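Local coordinates for protein putative nucleotide sugar epimerase/ dehydratase (Bordetella bronchiseptica, PDB 2Q1S) that binds NADH in a Rossmann fold and probably acts as a nucleotide-sugar epimerase or dehydratase in the biosynthesis of lipopolysaccharide O-antigen, at residues 101-106 and 141-146; 210-215 and 345-350. All coordinates share one frame; numbering follows the deposited sequence.

Contact 1: residues 101-106 and 141-146; sequences DYVFHL and KRLKKV. With NAI (1,4-dihydronicotinamide adenine dinucleotide), chain B.
Residues 101-106 and 141-146 run side by side as the starts of two parallel strands, with Tyr102 beside Lys145 and Val103 beside Val146. Asp101 O accepts from Lys144 N at 2.8 Å, and Val103 N gives a nearly straight bond to Lys145 O at 3.1 Å. Ahead of the strands a salt-bridge network of Asp101, Arg142 and Lys144 ties the two loops. Arg142 takes the Asp101 carboxylate side-on: NE lies 2.9 Å from OD1, with that oxygen in the guanidinium plane, while NH2 reaches OD2 on the syn side, 23° out of the carboxylate plane. The two flat groups are turned 53° apart, so NE meets OD1 from above the carboxylate plane. Lys144 NZ comes to OD1 from the opposite face, at 2.8 Å; bends at chi2 and chi3 fold its chain back alongside Asp101, where NZ also donates to Arg142 O. OD1 is thus held by two cations, which probably favours the ionised carboxylate, and OD2 has a further donor in Asn34 N. On one side of the sheet the Tyr102 ring turns its edge to Lys145 CB; on the other, Val103 CG2 packs 3.7 Å from Leu143 CD2, both also touching Leu137 of helix 128-137. Two adjacent parallel strands joined through helices 112-117, 119-126 and 128-137 make a beta-alpha-beta crossover, the repeating unit of the Rossmann fold, and strand 102-105 leads to Leu106 in the dinucleotide pocket.

Contact 2: residues 210-215 and 345-350; sequences NVYGPG and DGLRKT. With NAI (1,4-dihydronicotinamide adenine dinucleotide), chain B.
The ring of Tyr212 and the turn of chain that follows it lie against one side of helix 343-356, a strand-end-to-helix contact held by van der Waals packing between 210-215 and 345-350. Tyr212 enters with its edge: the backbone of Gly346 and Leu347 lies close to the ring plane, with CE2 3.6 Å from Gly346 C, and the hydroxyl oxygen OH comes within 3.4 Å of Gly346 CA. The CB of Tyr212 is directed toward the helix, and chi1 of 71° sets CG between the backbone N and the carbonyl carbon, bringing the ring edge to Gly346. Gly346 has no side chain, and this lets the phenol approach the helix backbone so closely. One turn further on, Thr350 OG1 touches Tyr212, Gly213 and Pro214. It lies 3.1 Å from Gly213 CA, while Thr350 CG2 packs 3.6 Å from Gly213 C. The hydroxyl donates within the helix to Gly346 O, 2.7 Å away, arriving well above the carbonyl plane; that oxygen also accepts from Thr350 N. Leu347 CD2 touches Tyr212 CE2 more loosely, at 4.2 Å. Around this interface, helix 234-243 reaches Tyr212, Leu347 and Thr350, while Lys299, Ile300 and Ile303 of helix 293-304 touch Leu347. Phe260 and Phe262 of strand 257-262 pack against Tyr212 and Pro214 respectively, placing the contact between the C-terminal end of strand 203-212 and helices 234-243, 293-304 and 343-356.

How the contacts relate
Contacts 1 and 2 are made by segments that each reach one NADH from the same Rossmann-type sheet. Their centres are 27 Å apart, on opposite sides of the chain's centre, and their nearest atoms remain about 10 Å apart, yet strands 145-151 and 203-212 are neighbours in that sheet. At contact 1, Leu106 O lies 3.0 Å from O3D of the nicotinamide ribose, a weak hydrogen bond at most. At contact 2, Val211 N donates to the carboxamide oxygen O7N at 3.1 Å, so that segment reaches the same half of the cofactor. Tyr181 and Lys185 also hydrogen-bond to the cofactor.

Contact 1: residues 101-106 and 141-146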
loop_
_atom_site.group_PDB
_atom_site.type_symbol
_atom_site.label_atom_id
_atom_site.label_comp_id
_atom_site.label_asym_id
_atom_site.label_seq_id
_atom_site.Cartn_x
_atom_site.Cartn_y
_atom_site.Cartn_z
ATOM N N ASP A 101 -17.819 -9.282 -18.449
ATOM C CA ASP A 101 -16.898 -10.341 -18.779
ATOM C C ASP A 101 -15.456 -9.957 -18.469
ATOM O O ASP A 101 -14.655 -10.810 -18.091
ATOM C CB ASP A 101 -17.059 -10.711 -20.253
ATOM C CG ASP A 101 -18.459 -11.141 -20.567
ATOM O OD1 ASP A 101 -18.903 -12.154 -20.007
ATOM O OD2 ASP A 101 -19.123 -10.420 -21.335
ATOM N N TYR A 102 -15.137 -8.693 -18.697
ATOM C CA TYR A 102 -13.768 -8.174 -18.502
ATOM C C TYR A 102 -13.813 -6.846 -17.868
ATOM O O TYR A 102 -14.717 -6.038 -18.115
ATOM C CB TYR A 102 -13.002 -8.097 -19.836
ATOM C CG TYR A 102 -12.822 -9.445 -20.471
ATOM C CD1 TYR A 102 -11.815 -10.313 -20.035
ATOM C CD2 TYR A 102 -13.691 -9.910 -21.483
ATOM C CE1 TYR A 102 -11.647 -11.572 -20.564
ATOM C CE2 TYR A 102 -13.547 -11.182 -22.034
ATOM C CZ TYR A 102 -12.502 -12.038 -21.597
ATOM O OH TYR A 102 -12.344 -13.306 -22.130
ATOM N N VAL A 103 -12.855 -6.617 -16.969
ATOM C CA VAL A 103 -12.663 -5.293 -16.384
ATOM C C VAL A 103 -11.221 -4.898 -16.602
ATOM O O VAL A 103 -10.338 -5.695 -16.396
ATOM C CB VAL A 103 -12.979 -5.291 -14.833
ATOM C CG1 VAL A 103 -12.503 -3.994 -14.134
ATOM C CG2 VAL A 103 -14.446 -5.549 -14.583
ATOM N N PHE A 104 -11.014 -3.694 -17.110
ATOM C CA PHE A 104 -9.665 -3.084 -17.234
ATOM C C PHE A 104 -9.594 -1.945 -16.240
ATOM O O PHE A 104 -10.396 -1.057 -16.305
ATOM C CB PHE A 104 -9.432 -2.560 -18.655
ATOM C CG PHE A 104 -9.424 -3.638 -19.701
ATOM C CD1 PHE A 104 -10.621 -4.068 -20.302
ATOM C CD2 PHE A 104 -8.241 -4.293 -20.057
ATOM C CE1 PHE A 104 -10.636 -5.073 -21.269
ATOM C CE2 PHE A 104 -8.235 -5.288 -21.054
ATOM C CZ PHE A 104 -9.453 -5.707 -21.636
ATOM N N HIS A 105 -8.656 -2.035 -15.274
ATOM C CA HIS A 105 -8.504 -0.996 -14.279
ATOM C C HIS A 105 -7.275 -0.138 -14.585
ATOM O O HIS A 105 -6.117 -0.612 -14.328
ATOM C CB HIS A 105 -8.424 -1.656 -12.886
ATOM C CG HIS A 105 -8.102 -0.666 -11.822
ATOM N ND1 HIS A 105 -8.458 0.656 -11.914
ATOM C CD2 HIS A 105 -7.382 -0.793 -10.680
ATOM C CE1 HIS A 105 -7.992 1.317 -10.855
ATOM N NE2 HIS A 105 -7.336 0.450 -10.096
ATOM N N LEU A 106 -7.536 0.981 -15.274
ATOM C CA LEU A 106 -6.483 1.903 -15.747
ATOM C C LEU A 106 -6.394 3.206 -14.991
ATOM O O LEU A 106 -5.599 4.070 -15.342
ATOM C CB LEU A 106 -6.621 2.187 -17.267
ATOM C CG LEU A 106 -6.889 0.948 -18.118
ATOM C CD1 LEU A 106 -7.076 1.454 -19.571
ATOM C CD2 LEU A 106 -5.807 -0.067 -18.022
ATOM N N LYS A 141 -19.281 -13.410 -10.710
ATOM C CA LYS A 141 -19.110 -14.738 -11.273
ATOM C C LYS A 141 -18.968 -14.739 -12.801
ATOM O O LYS A 141 -18.422 -15.683 -13.366
ATOM C CB LYS A 141 -20.298 -15.642 -10.865
ATOM C CG LYS A 141 -20.368 -15.986 -9.352
ATOM C CD LYS A 141 -19.155 -16.847 -8.989
ATOM C CE LYS A 141 -19.207 -17.442 -7.596
ATOM N NZ LYS A 141 -18.933 -16.437 -6.568
ATOM N N ARG A 142 -19.434 -13.675 -13.444
ATOM C CA ARG A 142 -19.347 -13.568 -14.908
ATOM C C ARG A 142 -17.938 -13.126 -15.329
ATOM O O ARG A 142 -17.565 -13.301 -16.477
ATOM C CB ARG A 142 -20.382 -12.565 -15.423
ATOM C CG ARG A 142 -20.464 -12.545 -16.938
ATOM C CD ARG A 142 -21.681 -11.799 -17.463
ATOM N NE ARG A 142 -21.501 -11.467 -18.880
ATOM C CZ ARG A 142 -22.359 -10.796 -19.632
ATOM N NH1 ARG A 142 -23.566 -10.479 -19.173
ATOM N NH2 ARG A 142 -22.031 -10.502 -20.881
ATOM N N LEU A 143 -17.163 -12.562 -14.391
ATOM C CA LEU A 143 -15.800 -12.084 -14.716
ATOM C C LEU A 143 -14.855 -13.137 -15.182
ATOM O O LEU A 143 -14.641 -14.112 -14.458
ATOM C CB LEU A 143 -15.139 -11.514 -13.486
ATOM C CG LEU A 143 -15.529 -10.127 -13.152
ATOM C CD1 LEU A 143 -14.861 -9.753 -11.821
ATOM C CD2 LEU A 143 -15.082 -9.131 -14.242
ATOM N N LYS A 144 -14.292 -12.976 -16.377
ATOM C CA LYS A 144 -13.219 -13.838 -16.855
ATOM C C LYS A 144 -11.846 -13.303 -16.454
ATOM O O LYS A 144 -10.961 -14.110 -16.204
ATOM C CB LYS A 144 -13.209 -14.004 -18.391
ATOM C CG LYS A 144 -13.961 -15.200 -18.970
ATOM C CD LYS A 144 -15.412 -15.174 -18.542
ATOM C CE LYS A 144 -16.247 -14.457 -19.548
ATOM N NZ LYS A 144 -17.719 -14.574 -19.224
ATOM N N LYS A 145 -11.646 -11.991 -16.559
ATOM C CA LYS A 145 -10.337 -11.381 -16.264
ATOM C C LYS A 145 -10.505 -9.962 -15.856
ATOM O O LYS A 145 -11.394 -9.265 -16.333
ATOM C CB LYS A 145 -9.402 -11.459 -17.481
ATOM C CG LYS A 145 -7.947 -11.941 -17.154
ATOM C CD LYS A 145 -7.885 -13.377 -16.630
ATOM C CE LYS A 145 -8.265 -14.399 -17.711
ATOM N NZ LYS A 145 -7.265 -14.405 -18.808
ATOM N N VAL A 146 -9.650 -9.590 -14.899
ATOM C CA VAL A 146 -9.500 -8.210 -14.445
ATOM C C VAL A 146 -8.059 -7.796 -14.700
ATOM O O VAL A 146 -7.162 -8.364 -14.089
ATOM C CB VAL A 146 -9.818 -8.072 -12.905
ATOM C CG1 VAL A 146 -9.635 -6.638 -12.470
ATOM C CG2 VAL A 146 -11.251 -8.579 -12.661
HETATM P PA NAI B . -4.292 9.079 -17.739
HETATM O O1A NAI B . -4.126 10.039 -16.616
HETATM O O2A NAI B . -4.575 9.627 -19.157
HETATM O O5B NAI B . -5.347 7.997 -17.419
HETATM C C5B NAI B . -5.850 7.703 -16.112
HETATM C C4B NAI B . -7.354 7.912 -16.053
HETATM O O4B NAI B . -7.799 7.648 -14.727
HETATM C C3B NAI B . -7.733 9.378 -16.387
HETATM O O3B NAI B . -8.748 9.398 -17.405
HETATM C C2B NAI B . -8.323 9.881 -15.077
HETATM O O2B NAI B . -9.387 10.878 -15.162
HETATM C C1B NAI B . -8.860 8.590 -14.457
HETATM N N9A NAI B . -9.105 8.654 -13.026
HETATM C C8A NAI B . -8.343 9.287 -12.083
HETATM N N7A NAI B . -8.877 9.076 -10.878
HETATM C C5A NAI B . -9.987 8.294 -11.000
HETATM C C6A NAI B . -11.008 7.713 -10.118
HETATM N N6A NAI B . -11.010 7.887 -8.791
HETATM N N1A NAI B . -12.011 6.951 -10.656
HETATM C C2A NAI B . -12.032 6.768 -12.005
HETATM N N3A NAI B . -11.147 7.244 -12.896
HETATM C C4A NAI B . -10.090 8.014 -12.454
HETATM O O3 NAI B . -2.899 8.294 -17.770
HETATM P PN NAI B . -2.458 7.009 -18.663
HETATM O O1N NAI B . -1.095 7.189 -19.112
HETATM O O2N NAI B . -3.614 6.723 -19.587
HETATM O O5D NAI B . -2.510 5.828 -17.528
HETATM C C5D NAI B . -3.364 4.678 -17.659
HETATM C C4D NAI B . -2.821 3.604 -16.714
HETATM O O4D NAI B . -1.553 3.197 -17.170
HETATM C C3D NAI B . -2.555 4.133 -15.304
HETATM O O3D NAI B . -2.976 3.118 -14.383
HETATM C C2D NAI B . -1.074 4.355 -15.267
HETATM O O2D NAI B . -0.556 4.264 -13.912
HETATM C C1D NAI B . -0.563 3.228 -16.120
HETATM N N1N NAI B . 0.738 3.466 -16.689
HETATM C C2N NAI B . 0.946 4.355 -17.714
HETATM C C3N NAI B . 2.214 4.541 -18.258
HETATM C C7N NAI B . 2.468 5.536 -19.386
HETATM O O7N NAI B . 3.601 5.630 -19.828
HETATM N N7N NAI B . 1.399 6.233 -19.849
HETATM C C4N NAI B . 3.308 3.761 -17.794
HETATM C C5N NAI B . 3.048 2.821 -16.756
HETATM C C6N NAI B . 1.755 2.676 -16.256
#

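Contact 2: residues 210-215 and 345-350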
loop_
_atom_site.group_PDB
_atom_site.type_symbol
_atom_site.label_atom_id
_atom_site.label_comp_id
_atom_site.label_asym_id
_atom_site.label_seq_id
_atom_site.Cartn_x
_atom_site.Cartn_y
_atom_site.Cartn_z
ATOM N N ASN A 210 6.547 4.232 -20.444
ATOM C CA ASN A 210 6.917 5.052 -21.584
ATOM C C ASN A 210 6.030 4.849 -22.809
ATOM O O ASN A 210 6.508 4.780 -23.961
ATOM C CB ASN A 210 8.404 4.866 -21.864
ATOM C CG ASN A 210 9.244 5.376 -20.709
ATOM O OD1 ASN A 210 9.108 6.542 -20.306
ATOM N ND2 ASN A 210 10.092 4.542 -20.196
ATOM N N VAL A 211 4.730 4.759 -22.532
ATOM C CA VAL A 211 3.703 4.775 -23.591
ATOM C C VAL A 211 3.635 6.157 -24.250
ATOM O O VAL A 211 3.807 7.195 -23.598
ATOM C CB VAL A 211 2.312 4.398 -23.038
ATOM C CG1 VAL A 211 1.364 4.097 -24.204
ATOM C CG2 VAL A 211 2.394 3.204 -22.084
ATOM N N TYR A 212 3.403 6.175 -25.562
ATOM C CA TYR A 212 3.209 7.456 -26.238
ATOM C C TYR A 212 2.250 7.197 -27.415
ATOM O O TYR A 212 2.090 6.043 -27.854
ATOM C CB TYR A 212 4.552 8.026 -26.740
ATOM C CG TYR A 212 5.082 7.231 -27.897
ATOM C CD1 TYR A 212 5.706 6.009 -27.674
ATOM C CD2 TYR A 212 4.872 7.655 -29.219
ATOM C CE1 TYR A 212 6.179 5.230 -28.761
ATOM C CE2 TYR A 212 5.318 6.910 -30.300
ATOM C CZ TYR A 212 5.975 5.694 -30.078
ATOM O OH TYR A 212 6.421 4.933 -31.141
ATOM N N GLY A 213 1.592 8.247 -27.879
ATOM C CA GLY A 213 0.790 8.133 -29.087
ATOM C C GLY A 213 -0.396 9.082 -29.152
ATOM O O GLY A 213 -0.540 9.992 -28.325
ATOM N N PRO A 214 -1.264 8.876 -30.156
ATOM C CA PRO A 214 -2.464 9.714 -30.230
ATOM C C PRO A 214 -3.329 9.616 -28.974
ATOM O O PRO A 214 -3.390 8.547 -28.346
ATOM C CB PRO A 214 -3.223 9.144 -31.439
ATOM C CG PRO A 214 -2.214 8.331 -32.204
ATOM C CD PRO A 214 -1.199 7.855 -31.222
ATOM N N GLY A 215 -3.975 10.715 -28.608
ATOM C CA GLY A 215 -4.937 10.688 -27.508
ATOM C C GLY A 215 -4.386 11.155 -26.170
ATOM O O GLY A 215 -5.169 11.373 -25.252
ATOM N N ASP A 345 7.625 4.819 -36.944
ATOM C CA ASP A 345 6.220 4.745 -37.352
ATOM C C ASP A 345 5.269 5.331 -36.300
ATOM O O ASP A 345 4.334 6.078 -36.644
ATOM C CB ASP A 345 5.822 3.316 -37.756
ATOM C CG ASP A 345 6.690 2.748 -38.894
ATOM O OD1 ASP A 345 7.354 3.531 -39.627
ATOM O OD2 ASP A 345 6.692 1.505 -39.075
ATOM N N GLY A 346 5.529 5.032 -35.021
ATOM C CA GLY A 346 4.648 5.490 -33.936
ATOM C C GLY A 346 4.681 7.004 -33.804
ATOM O O GLY A 346 3.643 7.679 -33.623
ATOM N N LEU A 347 5.874 7.561 -33.953
ATOM C CA LEU A 347 6.041 9.020 -33.922
ATOM C C LEU A 347 5.311 9.747 -35.068
ATOM O O LEU A 347 4.660 10.745 -34.835
ATOM C CB LEU A 347 7.520 9.409 -33.879
ATOM C CG LEU A 347 8.335 9.299 -32.579
ATOM C CD1 LEU A 347 9.810 9.637 -32.805
ATOM C CD2 LEU A 347 7.727 10.127 -31.428
ATOM N N ARG A 348 5.410 9.229 -36.293
ATOM C CA ARG A 348 4.627 9.782 -37.416
ATOM C C ARG A 348 3.138 9.789 -37.131
ATOM O O ARG A 348 2.471 10.808 -37.322
ATOM C CB ARG A 348 4.918 9.021 -38.718
ATOM C CG ARG A 348 6.241 9.373 -39.325
ATOM C CD ARG A 348 6.507 8.577 -40.582
ATOM N NE ARG A 348 7.887 8.748 -41.025
ATOM N N LYS A 349 2.617 8.662 -36.645
ATOM C CA LYS A 349 1.207 8.563 -36.302
ATOM C C LYS A 349 0.811 9.576 -35.227
ATOM O O LYS A 349 -0.235 10.205 -35.314
ATOM C CB LYS A 349 0.838 7.135 -35.880
ATOM C CG LYS A 349 0.661 6.201 -37.068
ATOM C CD LYS A 349 0.600 4.740 -36.661
ATOM C CE LYS A 349 0.311 3.812 -37.859
ATOM N NZ LYS A 349 0.647 2.397 -37.517
ATOM N N THR A 350 1.644 9.697 -34.193
ATOM C CA THR A 350 1.405 10.640 -33.100
ATOM C C THR A 350 1.435 12.092 -33.535
ATOM O O THR A 350 0.535 12.865 -33.186
ATOM C CB THR A 350 2.426 10.398 -31.966
ATOM O OG1 THR A 350 2.397 9.018 -31.622
ATOM C CG2 THR A 350 2.069 11.215 -30.721
HETATM P PA NAI B . -4.292 9.079 -17.739
HETATM O O1A NAI B . -4.126 10.039 -16.616
HETATM O O2A NAI B . -4.575 9.627 -19.157
HETATM O O5B NAI B . -5.347 7.997 -17.419
HETATM C C5B NAI B . -5.850 7.703 -16.112
HETATM C C4B NAI B . -7.354 7.912 -16.053
HETATM O O4B NAI B . -7.799 7.648 -14.727
HETATM C C3B NAI B . -7.733 9.378 -16.387
HETATM O O3B NAI B . -8.748 9.398 -17.405
HETATM C C2B NAI B . -8.323 9.881 -15.077
HETATM O O2B NAI B . -9.387 10.878 -15.162
HETATM C C1B NAI B . -8.860 8.590 -14.457
HETATM N N9A NAI B . -9.105 8.654 -13.026
HETATM C C8A NAI B . -8.343 9.287 -12.083
HETATM N N7A NAI B . -8.877 9.076 -10.878
HETATM C C5A NAI B . -9.987 8.294 -11.000
HETATM C C6A NAI B . -11.008 7.713 -10.118
HETATM N N6A NAI B . -11.010 7.887 -8.791
HETATM N N1A NAI B . -12.011 6.951 -10.656
HETATM C C2A NAI B . -12.032 6.768 -12.005
HETATM N N3A NAI B . -11.147 7.244 -12.896
HETATM C C4A NAI B . -10.090 8.014 -12.454
HETATM O O3 NAI B . -2.899 8.294 -17.770
HETATM P PN NAI B . -2.458 7.009 -18.663
HETATM O O1N NAI B . -1.095 7.189 -19.112
HETATM O O2N NAI B . -3.614 6.723 -19.587
HETATM O O5D NAI B . -2.510 5.828 -17.528
HETATM C C5D NAI B . -3.364 4.678 -17.659
HETATM C C4D NAI B . -2.821 3.604 -16.714
HETATM O O4D NAI B . -1.553 3.197 -17.170
HETATM C C3D NAI B . -2.555 4.133 -15.304
HETATM O O3D NAI B . -2.976 3.118 -14.383
HETATM C C2D NAI B . -1.074 4.355 -15.267
HETATM O O2D NAI B . -0.556 4.264 -13.912
HETATM C C1D NAI B . -0.563 3.228 -16.120
HETATM N N1N NAI B . 0.738 3.466 -16.689
HETATM C C2N NAI B . 0.946 4.355 -17.714
HETATM C C3N NAI B . 2.214 4.541 -18.258
HETATM C C7N NAI B . 2.468 5.536 -19.386
HETATM O O7N NAI B . 3.601 5.630 -19.828
HETATM N N7N NAI B . 1.399 6.233 -19.849
HETATM C C4N NAI B . 3.308 3.761 -17.794
HETATM C C5N NAI B . 3.048 2.821 -16.756
HETATM C C6N NAI B . 1.755 2.676 -16.256
#